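Local coordinates for uncharacterized protein ycf41 (PDB 3KOJ) that probably binds single-stranded DNA through an OB-fold domain of the single-strand binding protein family, at residues 14-19 with 41-46; 53-58 with 97-102; 78-83 with 103-108; 22-27 with 70-75. The protein carries 1 engineered substitution. All blocks are in the same frame, centred on the assembly; numbering follows the deposited sequence.

Contact 1 of 4, residues 14-19 with 41-46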
loop_
_atom_site.group_PDB
_atom_site.type_symbol
_atom_site.label_atom_id
_atom_site.label_comp_id
_atom_site.label_asym_id
_atom_site.label_seq_id
_atom_site.Cartn_x
_atom_site.Cartn_y
_atom_site.Cartn_z
ATOM N N CYS B 14 -2.351 3.114 -4.705
ATOM C CA CYS B 14 -1.896 2.137 -5.683
ATOM C C CYS B 14 -0.410 2.321 -5.922
ATOM O O CYS B 14 0.027 3.365 -6.413
ATOM C CB CYS B 14 -2.659 2.304 -6.997
ATOM S SG CYS B 14 -4.420 1.963 -6.842
ATOM N N ILE B 15 0.362 1.305 -5.556
ATOM C CA ILE B 15 1.803 1.341 -5.723
ATOM C C ILE B 15 2.197 0.219 -6.671
ATOM O O ILE B 15 1.981 -0.964 -6.386
ATOM C CB ILE B 15 2.493 1.215 -4.357
ATOM C CG1 ILE B 15 2.004 2.369 -3.467
ATOM C CG2 ILE B 15 4.015 1.241 -4.534
ATOM C CD1 ILE B 15 2.581 2.412 -2.079
ATOM N N LEU B 16 2.776 0.606 -7.803
ATOM C CA LEU B 16 3.140 -0.343 -8.838
ATOM C C LEU B 16 4.566 -0.242 -9.342
ATOM O O LEU B 16 5.089 0.848 -9.562
ATOM C CB LEU B 16 2.223 -0.158 -10.055
ATOM C CG LEU B 16 0.703 -0.293 -9.957
ATOM C CD1 LEU B 16 0.057 0.400 -11.156
ATOM C CD2 LEU B 16 0.319 -1.763 -9.915
ATOM N N GLN B 17 5.170 -1.404 -9.554
ATOM C CA GLN B 17 6.508 -1.507 -10.105
ATOM C C GLN B 17 6.206 -1.723 -11.588
ATOM O O GLN B 17 5.478 -2.651 -11.934
ATOM C CB GLN B 17 7.194 -2.732 -9.529
ATOM C CG GLN B 17 8.649 -2.878 -9.856
ATOM C CD GLN B 17 9.215 -4.121 -9.211
ATOM O OE1 GLN B 17 8.833 -4.469 -8.089
ATOM N NE2 GLN B 17 10.120 -4.800 -9.908
ATOM N N ALA B 18 6.749 -0.877 -12.457
ATOM C CA ALA B 18 6.470 -1.001 -13.886
ATOM C C ALA B 18 7.599 -0.480 -14.761
ATOM O O ALA B 18 8.536 0.163 -14.278
ATOM C CB ALA B 18 5.171 -0.258 -14.222
ATOM N N THR B 19 7.482 -0.757 -16.056
ATOM C CA THR B 19 8.461 -0.348 -17.054
ATOM C C THR B 19 7.864 0.727 -17.966
ATOM O O THR B 19 6.738 0.593 -18.448
ATOM C CB THR B 19 8.880 -1.557 -17.928
ATOM O OG1 THR B 19 9.383 -2.601 -17.082
ATOM C CG2 THR B 19 9.961 -1.155 -18.931
ATOM N N VAL B 41 3.029 2.813 -18.931
ATOM C CA VAL B 41 3.917 1.827 -18.338
ATOM C C VAL B 41 3.327 0.440 -18.530
ATOM O O VAL B 41 2.136 0.289 -18.807
ATOM C CB VAL B 41 4.137 2.070 -16.825
ATOM C CG1 VAL B 41 4.712 3.459 -16.604
ATOM C CG2 VAL B 41 2.818 1.884 -16.054
ATOM N N GLN B 42 4.178 -0.570 -18.398
ATOM C CA GLN B 42 3.745 -1.951 -18.530
ATOM C C GLN B 42 4.199 -2.739 -17.308
ATOM O O GLN B 42 5.314 -2.558 -16.815
ATOM C CB GLN B 42 4.337 -2.580 -19.796
ATOM C CG GLN B 42 3.951 -4.042 -19.989
ATOM C CD GLN B 42 4.525 -4.634 -21.264
ATOM O OE1 GLN B 42 4.106 -4.286 -22.372
ATOM N NE2 GLN B 42 5.496 -5.529 -21.112
ATOM N N PHE B 43 3.320 -3.592 -16.803
ATOM C CA PHE B 43 3.661 -4.414 -15.651
ATOM C C PHE B 43 3.106 -5.814 -15.853
ATOM O O PHE B 43 2.135 -6.008 -16.591
ATOM C CB PHE B 43 3.164 -3.775 -14.343
ATOM C CG PHE B 43 1.719 -3.361 -14.354
ATOM C CD1 PHE B 43 0.747 -4.163 -13.770
ATOM C CD2 PHE B 43 1.339 -2.138 -14.896
ATOM C CE1 PHE B 43 -0.579 -3.750 -13.713
ATOM C CE2 PHE B 43 0.014 -1.713 -14.846
ATOM C CZ PHE B 43 -0.948 -2.520 -14.255
ATOM N N PRO B 44 3.724 -6.812 -15.208
ATOM C CA PRO B 44 3.325 -8.217 -15.313
ATOM C C PRO B 44 1.883 -8.540 -14.975
ATOM O O PRO B 44 1.291 -7.941 -14.071
ATOM C CB PRO B 44 4.294 -8.926 -14.363
ATOM C CG PRO B 44 5.481 -8.011 -14.314
ATOM C CD PRO B 44 4.821 -6.664 -14.235
ATOM N N GLY B 45 1.332 -9.496 -15.717
ATOM C CA GLY B 45 -0.021 -9.932 -15.462
ATOM C C GLY B 45 0.117 -10.714 -14.174
ATOM O O GLY B 45 1.220 -10.870 -13.649
ATOM N N LEU B 46 -0.975 -11.206 -13.626
ATOM C CA LEU B 46 -0.841 -11.942 -12.386
ATOM C C LEU B 46 -0.444 -13.391 -12.581
ATOM O O LEU B 46 -0.012 -14.056 -11.615
ATOM C CB LEU B 46 -2.134 -11.803 -11.600
ATOM C CG LEU B 46 -2.397 -10.293 -11.515
ATOM C CD1 LEU B 46 -3.670 -10.011 -10.773
ATOM C CD2 LEU B 46 -1.218 -9.641 -10.841
HETATM O O HOH W 1 7.674 -4.236 -15.653
#
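L16 lays its CD1 methyl over one face of the F43 ring, 4.3 Å from CE2, while the A18 methyl approaches the same ring obliquely. The F43 side chain has CG between the backbone N and the carbonyl carbon (chi1 50°), a torsion that accompanies the placement of the ring with one face toward L16 CD1. At the root of the side chain, F43 CB rests 3.5 Å from the carbonyl oxygen of Q17. A18 is the tightly packed point of the crossing: its CB methyl fits where the backbones come close, 3.6 Å from V41 CB and 3.5 Å from the carbonyl oxygen of Q42. Beyond it, T19 and Q42 form an antiparallel hydrogen-bonded pair. T19 N reaches Q42 O at 2.9 Å in a nearly straight bond (169°), and Q42 N returns to T19 O at 2.8 Å in the carbonyl plane. V41 CA adds a C-H contact to T19 O, and one water accepts from T19 OG1 while donating to Q42 O. Q42 OE1 accepts from R54 NE. The short strand axes make 115°: L16 and the chain after F43 diverge on one side of the T19-Q42 pair, while pairing runs on past T19 on the other. Strand 12-28 is paired along its other edge with strand 76-84, and strand 35-43 with strand 53-60, whose L55 packs against both L16 and F43, in the curled sheet of an OB fold. C14, I15 and L16 also pair with an antiparallel strand of the second subunit, which carries the sheet across the interface.

Contact 2 of 4, residues 53-58 with 97-102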
loop_
_atom_site.group_PDB
_atom_site.type_symbol
_atom_site.label_atom_id
_atom_site.label_comp_id
_atom_site.label_asym_id
_atom_site.label_seq_id
_atom_site.Cartn_x
_atom_site.Cartn_y
_atom_site.Cartn_z
ATOM N N ALA B 53 0.111 -5.923 -18.389
ATOM C CA ALA B 53 -0.887 -4.876 -18.514
ATOM C C ALA B 53 -0.210 -3.560 -18.859
ATOM O O ALA B 53 0.947 -3.339 -18.505
ATOM C CB ALA B 53 -1.672 -4.736 -17.211
ATOM N N ARG B 54 -0.916 -2.701 -19.582
ATOM C CA ARG B 54 -0.373 -1.395 -19.913
ATOM C C ARG B 54 -1.306 -0.370 -19.309
ATOM O O ARG B 54 -2.529 -0.493 -19.389
ATOM C CB ARG B 54 -0.226 -1.216 -21.419
ATOM C CG ARG B 54 0.905 -2.057 -21.954
ATOM C CD ARG B 54 1.344 -1.638 -23.340
ATOM N NE ARG B 54 2.641 -2.236 -23.628
ATOM C CZ ARG B 54 3.508 -1.774 -24.519
ATOM N NH1 ARG B 54 3.225 -0.693 -25.237
ATOM N NH2 ARG B 54 4.674 -2.386 -24.673
ATOM N N LEU B 55 -0.717 0.644 -18.695
ATOM C CA LEU B 55 -1.498 1.643 -17.997
ATOM C C LEU B 55 -1.048 3.072 -18.248
ATOM O O LEU B 55 0.146 3.375 -18.227
ATOM C CB LEU B 55 -1.428 1.328 -16.503
ATOM C CG LEU B 55 -2.093 2.229 -15.469
ATOM C CD1 LEU B 55 -3.607 2.218 -15.660
ATOM C CD2 LEU B 55 -1.715 1.728 -14.078
ATOM N N LYS B 56 -2.016 3.946 -18.487
ATOM C CA LYS B 56 -1.712 5.349 -18.704
ATOM C C LYS B 56 -1.396 5.935 -17.333
ATOM O O LYS B 56 -2.112 5.691 -16.365
ATOM C CB LYS B 56 -2.911 6.073 -19.312
ATOM C CG LYS B 56 -2.692 7.568 -19.494
ATOM C CD LYS B 56 -3.912 8.231 -20.111
ATOM C CE LYS B 56 -3.743 9.739 -20.209
ATOM N NZ LYS B 56 -4.944 10.385 -20.814
ATOM N N VAL B 57 -0.319 6.703 -17.259
ATOM C CA VAL B 57 0.110 7.315 -16.009
ATOM C C VAL B 57 0.180 8.824 -16.207
ATOM O O VAL B 57 0.736 9.296 -17.194
ATOM C CB VAL B 57 1.492 6.762 -15.604
ATOM C CG1 VAL B 57 2.035 7.502 -14.406
ATOM C CG2 VAL B 57 1.371 5.273 -15.304
ATOM N N VAL B 58 -0.392 9.577 -15.273
ATOM C CA VAL B 58 -0.403 11.031 -15.375
ATOM C C VAL B 58 0.077 11.708 -14.095
ATOM O O VAL B 58 -0.338 11.346 -12.996
ATOM C CB VAL B 58 -1.823 11.547 -15.690
ATOM C CG1 VAL B 58 -1.800 13.061 -15.881
ATOM C CG2 VAL B 58 -2.365 10.843 -16.933
ATOM N N LYS B 97 -14.452 4.474 -21.543
ATOM C CA LYS B 97 -13.904 4.384 -20.192
ATOM C C LYS B 97 -12.409 4.081 -20.237
ATOM O O LYS B 97 -11.995 3.023 -20.716
ATOM C CB LYS B 97 -14.635 3.303 -19.402
ATOM N N GLN B 98 -11.603 5.011 -19.734
ATOM C CA GLN B 98 -10.155 4.838 -19.727
ATOM C C GLN B 98 -9.594 4.843 -18.310
ATOM O O GLN B 98 -9.923 5.711 -17.503
ATOM C CB GLN B 98 -9.494 5.936 -20.551
ATOM N N THR B 99 -8.742 3.867 -18.020
ATOM C CA THR B 99 -8.122 3.751 -16.706
ATOM C C THR B 99 -6.789 4.485 -16.687
ATOM O O THR B 99 -6.101 4.578 -17.703
ATOM C CB THR B 99 -7.852 2.277 -16.346
ATOM O OG1 THR B 99 -9.087 1.552 -16.334
ATOM C CG2 THR B 99 -7.192 2.169 -14.977
ATOM N N GLU B 100 -6.428 5.020 -15.530
ATOM C CA GLU B 100 -5.152 5.694 -15.416
ATOM C C GLU B 100 -4.762 5.871 -13.961
ATOM O O GLU B 100 -5.607 5.867 -13.066
ATOM C CB GLU B 100 -5.175 7.042 -16.154
ATOM C CG GLU B 100 -5.838 8.199 -15.442
ATOM C CD GLU B 100 -5.914 9.438 -16.327
ATOM O OE1 GLU B 100 -5.959 10.560 -15.783
ATOM O OE2 GLU B 100 -5.940 9.289 -17.568
ATOM N N LEU B 101 -3.462 5.985 -13.737
ATOM C CA LEU B 101 -2.922 6.169 -12.403
ATOM C C LEU B 101 -2.461 7.610 -12.305
ATOM O O LEU B 101 -1.600 8.045 -13.073
ATOM C CB LEU B 101 -1.725 5.240 -12.180
ATOM C CG LEU B 101 -1.041 5.314 -10.809
ATOM C CD1 LEU B 101 -1.949 4.706 -9.749
ATOM C CD2 LEU B 101 0.289 4.573 -10.855
ATOM N N THR B 102 -3.054 8.363 -11.385
ATOM C CA THR B 102 -2.649 9.746 -11.186
ATOM C C THR B 102 -1.549 9.651 -10.135
ATOM O O THR B 102 -1.809 9.402 -8.958
ATOM C CB THR B 102 -3.808 10.597 -10.673
ATOM O OG1 THR B 102 -4.917 10.467 -11.572
ATOM C CG2 THR B 102 -3.393 12.058 -10.603
HETATM O O HOH W 2 -4.608 2.980 -19.308
#
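K56 runs alongside E100, the two side chains pointing the same way from neighbouring parallel strands. Its CB lies 3.9 Å from T99 O and 4.0 Å from E100 CB. From there the lysine is fully extended, with CG anti to the backbone N (chi1 177°): CD passes E100 OE2 at 3.4 Å, CE stays beside it, and NZ ends in a rather long salt bridge to that same oxygen at 3.6 Å. The other carboxylate oxygen, OE1, touches V58 CG2 and forms a salt bridge with R84. Replacing the lysine by an alanine would probably strip the aliphatic cover from E100 and leave OE2 without its positive mate. Beneath this pair, L101 N bonds to K56 O at 3.0 Å and V58 N to L101 O at 2.9 Å, the parallel pattern that joins strands 53-60 and 100-103 in the barrel. On the opposite face L55 places CD1 3.6 Å from T99 CG2 and CD2 against L101 CB. Where the strands part, one water accepts from K56 N and donates to T99 O. The chemistry is therefore divided between faces: hydrocarbon among L55, V57 and L101, and a glutamate with one oxygen paired to a lysine and the other to an arginine, which would probably favour its ionised form.

Contact 3 of 4, residues 78-83 with 103-108; sequences VLEGRL and VTRVHH
E80 and R105 carry the polar side of this pairing, their side chains lying together and pointing the same way. R105 NH1 donates to E80 OE1 at 3.1 Å in a salt bridge; the oxygen lies near the guanidinium plane, yet the nitrogen meets it from above the carboxylate plane, the two planes being 30° apart. A water at the guanidinium edge accepts from NH1 and donates to E80 OE2, bridging the ions a second time. A leucine in place of R105 would probably leave E80 OE1 without its charge partner and that water without its NH1 donor. R105 NE donates to the backbone O of H8, a tag residue of the fourth subunit. Among backbone bonds, V78 and H107 exchange a pair, with H107 N reaching V78 O at 2.8 Å, and E80 N meets R105 O at 2.9 Å. E80 O is gripped twice, by T104 N at 2.7 Å and by R105 N at 3.2 Å. Apolar contacts occupy the other face: L79 CD2 lies 3.7 Å from V106 CG2 and 4.1 Å from V103 CG2. L79 has CG anti to its carbonyl carbon (chi1 -57°), which brings that methyl beside V106 CG2. V57 packs on V103 and L79, and helix 62-70 touches V103 through V63 and V106 through L67. Lacking a side chain, G81 brings its CA within 4.1 Å of V103 CA. H107 meets H107 of the third subunit. T104 and R105 both face E80, a classic beta bulge at the corner where the chain leaves strand 53-60 but continues along strand 76-84, consistent with the curled OB-fold barrel.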
loop_
_atom_site.group_PDB
_atom_site.type_symbol
_atom_site.label_atom_id
_atom_site.label_comp_id
_atom_site.label_asym_id
_atom_site.label_seq_id
_atom_site.Cartn_x
_atom_site.Cartn_y
_atom_site.Cartn_z
ATOM N N VAL B 78 8.944 2.652 -9.692
ATOM C CA VAL B 78 7.886 2.320 -8.745
ATOM C C VAL B 78 7.057 3.592 -8.704
ATOM O O VAL B 78 7.592 4.684 -8.495
ATOM C CB VAL B 78 8.379 2.041 -7.315
ATOM C CG1 VAL B 78 7.161 1.861 -6.395
ATOM C CG2 VAL B 78 9.226 0.783 -7.284
ATOM N N LEU B 79 5.756 3.455 -8.914
ATOM C CA LEU B 79 4.872 4.610 -8.905
ATOM C C LEU B 79 3.873 4.499 -7.763
ATOM O O LEU B 79 3.401 3.407 -7.457
ATOM C CB LEU B 79 4.099 4.680 -10.233
ATOM C CG LEU B 79 4.949 4.734 -11.503
ATOM C CD1 LEU B 79 4.101 4.334 -12.707
ATOM C CD2 LEU B 79 5.532 6.132 -11.676
ATOM N N GLU B 80 3.579 5.630 -7.126
ATOM C CA GLU B 80 2.582 5.677 -6.057
ATOM C C GLU B 80 1.550 6.690 -6.526
ATOM O O GLU B 80 1.906 7.808 -6.896
ATOM C CB GLU B 80 3.172 6.175 -4.737
ATOM C CG GLU B 80 2.105 6.304 -3.638
ATOM C CD GLU B 80 2.594 7.059 -2.410
ATOM O OE1 GLU B 80 3.691 7.651 -2.471
ATOM O OE2 GLU B 80 1.875 7.070 -1.389
ATOM N N GLY B 81 0.275 6.311 -6.508
ATOM C CA GLY B 81 -0.749 7.236 -6.946
ATOM C C GLY B 81 -2.154 6.758 -6.647
ATOM O O GLY B 81 -2.353 5.833 -5.853
ATOM N N ARG B 82 -3.129 7.397 -7.281
ATOM C CA ARG B 82 -4.529 7.046 -7.088
ATOM C C ARG B 82 -5.101 6.553 -8.409
ATOM O O ARG B 82 -4.841 7.135 -9.466
ATOM C CB ARG B 82 -5.323 8.265 -6.590
ATOM C CG ARG B 82 -4.887 8.768 -5.208
ATOM C CD ARG B 82 -5.687 9.993 -4.764
ATOM N NE ARG B 82 -7.101 9.698 -4.534
ATOM C CZ ARG B 82 -7.612 9.268 -3.382
ATOM N NH1 ARG B 82 -6.826 9.079 -2.328
ATOM N NH2 ARG B 82 -8.914 9.025 -3.283
ATOM N N LEU B 83 -5.865 5.468 -8.340
ATOM C CA LEU B 83 -6.477 4.891 -9.525
ATOM C C LEU B 83 -7.650 5.760 -9.965
ATOM O O LEU B 83 -8.442 6.219 -9.141
ATOM C CB LEU B 83 -6.966 3.475 -9.221
ATOM C CG LEU B 83 -7.500 2.674 -10.410
ATOM C CD1 LEU B 83 -6.368 2.386 -11.393
ATOM C CD2 LEU B 83 -8.115 1.379 -9.902
ATOM N N VAL B 103 -0.316 9.835 -10.584
ATOM C CA VAL B 103 0.854 9.710 -9.729
ATOM C C VAL B 103 1.110 10.809 -8.712
ATOM O O VAL B 103 0.975 11.994 -9.007
ATOM C CB VAL B 103 2.117 9.549 -10.604
ATOM C CG1 VAL B 103 3.373 9.540 -9.740
ATOM C CG2 VAL B 103 2.017 8.264 -11.391
ATOM N N THR B 104 1.497 10.393 -7.508
ATOM C CA THR B 104 1.827 11.320 -6.430
ATOM C C THR B 104 3.349 11.347 -6.292
ATOM O O THR B 104 3.955 12.406 -6.138
ATOM C CB THR B 104 1.243 10.854 -5.076
ATOM O OG1 THR B 104 -0.171 10.666 -5.197
ATOM C CG2 THR B 104 1.523 11.885 -3.996
ATOM N N ARG B 105 3.959 10.164 -6.350
ATOM C CA ARG B 105 5.403 10.029 -6.214
ATOM C C ARG B 105 5.936 8.923 -7.109
ATOM O O ARG B 105 5.214 7.994 -7.455
ATOM C CB ARG B 105 5.770 9.688 -4.764
ATOM C CG ARG B 105 5.310 10.711 -3.749
ATOM C CD ARG B 105 5.660 10.283 -2.329
ATOM N NE ARG B 105 5.209 11.280 -1.365
ATOM C CZ ARG B 105 4.001 11.307 -0.816
ATOM N NH1 ARG B 105 3.101 10.378 -1.122
ATOM N NH2 ARG B 105 3.686 12.277 0.031
ATOM N N VAL B 106 7.216 9.022 -7.456
ATOM C CA VAL B 106 7.871 8.027 -8.291
ATOM C C VAL B 106 9.280 7.753 -7.776
ATOM O O VAL B 106 9.977 8.665 -7.328
ATOM C CB VAL B 106 7.956 8.502 -9.773
ATOM C CG1 VAL B 106 8.549 9.904 -9.840
ATOM C CG2 VAL B 106 8.807 7.532 -10.595
ATOM N N HIS B 107 9.682 6.487 -7.806
ATOM C CA HIS B 107 11.029 6.110 -7.395
ATOM C C HIS B 107 11.727 5.643 -8.667
ATOM O O HIS B 107 11.310 4.657 -9.281
ATOM C CB HIS B 107 11.013 4.963 -6.390
ATOM C CG HIS B 107 12.382 4.480 -6.018
ATOM N ND1 HIS B 107 13.159 5.099 -5.062
ATOM C CD2 HIS B 107 13.125 3.453 -6.496
ATOM C CE1 HIS B 107 14.318 4.474 -4.965
ATOM N NE2 HIS B 107 14.324 3.472 -5.826
ATOM N N HIS B 108 12.785 6.348 -9.054
ATOM C CA HIS B 108 13.528 6.026 -10.268
ATOM C C HIS B 108 14.655 5.032 -10.004
ATOM O O HIS B 108 15.151 4.993 -8.859
ATOM C CB HIS B 108 14.121 7.306 -10.851
ATOM C CG HIS B 108 13.132 8.421 -10.990
ATOM N ND1 HIS B 108 12.275 8.529 -12.064
ATOM C CD2 HIS B 108 12.856 9.472 -10.179
ATOM C CE1 HIS B 108 11.514 9.600 -11.910
ATOM N NE2 HIS B 108 11.848 10.189 -10.775
ATOM O OXT HIS B 108 15.051 4.327 -10.953
HETATM O O HOH W 3 0.337 9.126 -0.389
#

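Contact 4 of 4, residues 22-27 with 70-75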
loop_
_atom_site.group_PDB
_atom_site.type_symbol
_atom_site.label_atom_id
_atom_site.label_comp_id
_atom_site.label_asym_id
_atom_site.label_seq_id
_atom_site.Cartn_x
_atom_site.Cartn_y
_atom_site.Cartn_z
ATOM N N GLU B 22 6.109 4.159 -23.015
ATOM C CA GLU B 22 5.783 5.299 -23.861
ATOM C C GLU B 22 6.341 6.488 -23.108
ATOM O O GLU B 22 5.936 6.777 -21.974
ATOM C CB GLU B 22 4.282 5.474 -24.112
ATOM C CG GLU B 22 4.043 6.487 -25.240
ATOM C CD GLU B 22 2.654 6.423 -25.857
ATOM O OE1 GLU B 22 2.154 5.305 -26.104
ATOM O OE2 GLU B 22 2.071 7.497 -26.117
ATOM N N ALA B 23 7.305 7.150 -23.736
ATOM C CA ALA B 23 7.974 8.292 -23.135
ATOM C C ALA B 23 7.016 9.392 -22.708
ATOM O O ALA B 23 6.023 9.675 -23.379
ATOM C CB ALA B 23 9.017 8.853 -24.106
ATOM N N PRO B 24 7.303 10.022 -21.565
ATOM C CA PRO B 24 6.476 11.102 -21.033
ATOM C C PRO B 24 6.399 12.296 -21.980
ATOM O O PRO B 24 7.394 12.680 -22.599
ATOM C CB PRO B 24 7.169 11.451 -19.710
ATOM C CG PRO B 24 8.579 10.992 -19.912
ATOM C CD PRO B 24 8.395 9.693 -20.635
ATOM N N GLN B 25 5.198 12.853 -22.102
ATOM C CA GLN B 25 4.940 14.024 -22.932
ATOM C C GLN B 25 4.391 15.070 -21.975
ATOM O O GLN B 25 3.501 14.773 -21.173
ATOM C CB GLN B 25 3.899 13.710 -24.010
ATOM C CG GLN B 25 4.296 12.594 -24.961
ATOM C CD GLN B 25 5.592 12.885 -25.693
ATOM O OE1 GLN B 25 6.599 12.200 -25.499
ATOM N NE2 GLN B 25 5.574 13.907 -26.540
ATOM N N LEU B 26 4.913 16.288 -22.054
ATOM C CA LEU B 26 4.473 17.349 -21.161
ATOM C C LEU B 26 3.654 18.443 -21.833
ATOM O O LEU B 26 3.884 18.796 -22.988
ATOM C CB LEU B 26 5.688 17.979 -20.470
ATOM C CG LEU B 26 5.687 17.966 -18.939
ATOM C CD1 LEU B 26 7.027 18.446 -18.419
ATOM C CD2 LEU B 26 4.563 18.842 -18.416
ATOM N N ARG B 27 2.683 18.968 -21.094
ATOM C CA ARG B 27 1.838 20.051 -21.580
ATOM C C ARG B 27 1.433 20.857 -20.356
ATOM O O ARG B 27 1.659 20.428 -19.222
ATOM C CB ARG B 27 0.580 19.505 -22.266
ATOM C CG ARG B 27 -0.429 18.879 -21.309
ATOM C CD ARG B 27 -1.570 18.179 -22.038
ATOM N NE ARG B 27 -2.406 17.396 -21.129
ATOM C CZ ARG B 27 -3.310 17.909 -20.298
ATOM N NH1 ARG B 27 -3.512 19.219 -20.253
ATOM N NH2 ARG B 27 -4.009 17.108 -19.503
ATOM N N ARG B 70 13.230 12.486 -15.682
ATOM C CA ARG B 70 13.851 11.209 -15.351
ATOM C C ARG B 70 13.423 9.936 -16.084
ATOM O O ARG B 70 14.256 9.076 -16.376
ATOM C CB ARG B 70 13.675 10.968 -13.852
ATOM C CG ARG B 70 14.189 12.092 -12.968
ATOM C CD ARG B 70 15.698 12.123 -12.999
ATOM N NE ARG B 70 16.245 10.851 -12.535
ATOM C CZ ARG B 70 16.307 10.483 -11.258
ATOM N NH1 ARG B 70 15.862 11.294 -10.306
ATOM N NH2 ARG B 70 16.803 9.296 -10.933
ATOM N N CYS B 71 12.133 9.800 -16.363
ATOM C CA CYS B 71 11.637 8.587 -17.000
ATOM C C CYS B 71 11.889 8.454 -18.493
ATOM O O CYS B 71 11.438 9.273 -19.287
ATOM C CB CYS B 71 10.145 8.433 -16.709
ATOM S SG CYS B 71 9.760 8.302 -14.944
ATOM N N ARG B 72 12.609 7.396 -18.858
ATOM C CA ARG B 72 12.930 7.101 -20.250
ATOM C C ARG B 72 12.480 5.686 -20.587
ATOM O O ARG B 72 12.272 4.870 -19.686
ATOM C CB ARG B 72 14.435 7.249 -20.485
ATOM C CG ARG B 72 14.896 8.698 -20.456
ATOM C CD ARG B 72 14.251 9.485 -21.596
ATOM N NE ARG B 72 14.528 10.918 -21.527
ATOM C CZ ARG B 72 13.787 11.800 -20.861
ATOM N NH1 ARG B 72 12.705 11.405 -20.199
ATOM N NH2 ARG B 72 14.127 13.082 -20.858
ATOM N N LEU B 73 12.323 5.404 -21.878
ATOM C CA LEU B 73 11.883 4.089 -22.315
ATOM C C LEU B 73 12.711 2.985 -21.686
ATOM O O LEU B 73 13.931 3.074 -21.614
ATOM C CB LEU B 73 11.947 3.963 -23.844
ATOM C CG LEU B 73 10.994 4.840 -24.659
ATOM C CD1 LEU B 73 11.133 4.495 -26.141
ATOM C CD2 LEU B 73 9.566 4.622 -24.193
ATOM N N ASN B 74 12.010 1.959 -21.220
ATOM C CA ASN B 74 12.587 0.779 -20.594
ATOM C C ASN B 74 13.090 0.967 -19.164
ATOM O O ASN B 74 13.655 0.041 -18.588
ATOM C CB ASN B 74 13.697 0.185 -21.474
ATOM C CG ASN B 74 13.840 -1.314 -21.284
ATOM O OD1 ASN B 74 12.847 -2.047 -21.297
ATOM N ND2 ASN B 74 15.074 -1.780 -21.114
ATOM N N ASP B 75 12.891 2.153 -18.591
ATOM C CA ASP B 75 13.284 2.385 -17.198
ATOM C C ASP B 75 12.291 1.637 -16.315
ATOM O O ASP B 75 11.093 1.647 -16.592
ATOM C CB ASP B 75 13.199 3.873 -16.825
ATOM C CG ASP B 75 14.397 4.669 -17.297
ATOM O OD1 ASP B 75 15.387 4.052 -17.742
ATOM O OD2 ASP B 75 14.347 5.913 -17.210
#
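L73 packs on A23, and P24 on C71, joining the loop that follows helix 62-70 to the outer part of strand 12-28 in the OB-fold barrel, just past the corner at E22. The loop is built on a type II beta turn from R72 to D75, with N74 at its positive-phi position. Apolar contact is the first kind of interaction. L73 reaches across with one branch: CD2 lies 3.4 Å from A23 N and 3.7 Å from E22 N, a methyl packed against the backbone of the corner, and the same atom touches A23 CB more loosely at 4.3 Å. P24 presents the CG-CD side of its ring to C71, with CG 4.4 Å from C71 CB, and beyond C71 lie V20, M39 and the H108 ring. The second kind is hydrogen bonding, and none of it crosses between 22-27 and 70-75; the bonds of the loop lie within it or run to the helix and V20. D75 N closes the turn on R72 O, and D75 OD2 receives R72 N at 2.8 Å from above the carboxylate plane, a second tie across the same turn. R72 bends at chi2 (-63°), and its guanidinium comes back over the loop to cross P24 at about a right angle, near P24 CG. R72 NH1 donates to Q68 O, linking the turn to the helix before it, and to C71 O as well. The contact is thus a small, largely exposed one. At its centre C71 O has P24 CG and CD, each at 3.4 Å, beside it, while R72 NH1 approaches it at 2.6 Å from 54° above the carbonyl plane.

Overall arrangement
From the N terminus, strand 12-28 opens contact 1 and, beyond its corner, contact 4. Contact 1 closes first, at 41-46, completing the hairpin with strand 35-43; contact 4 closes only at 70-75, past helix 62-70, so the two cross. Contact 2 opens at 53-58 inside contact 4 and closes at 97-102, crossing it as well. Contact 3 opens at 78-83 and closes at the C terminus, crossing contact 2 in turn. None nests in another. Contacts 1 to 3 share one curled sheet: F43 pairs with A53, L16 with L79, and V58 with V103. Contact 4 fastens the post-helix loop, where C71 meets H108 of contact 3.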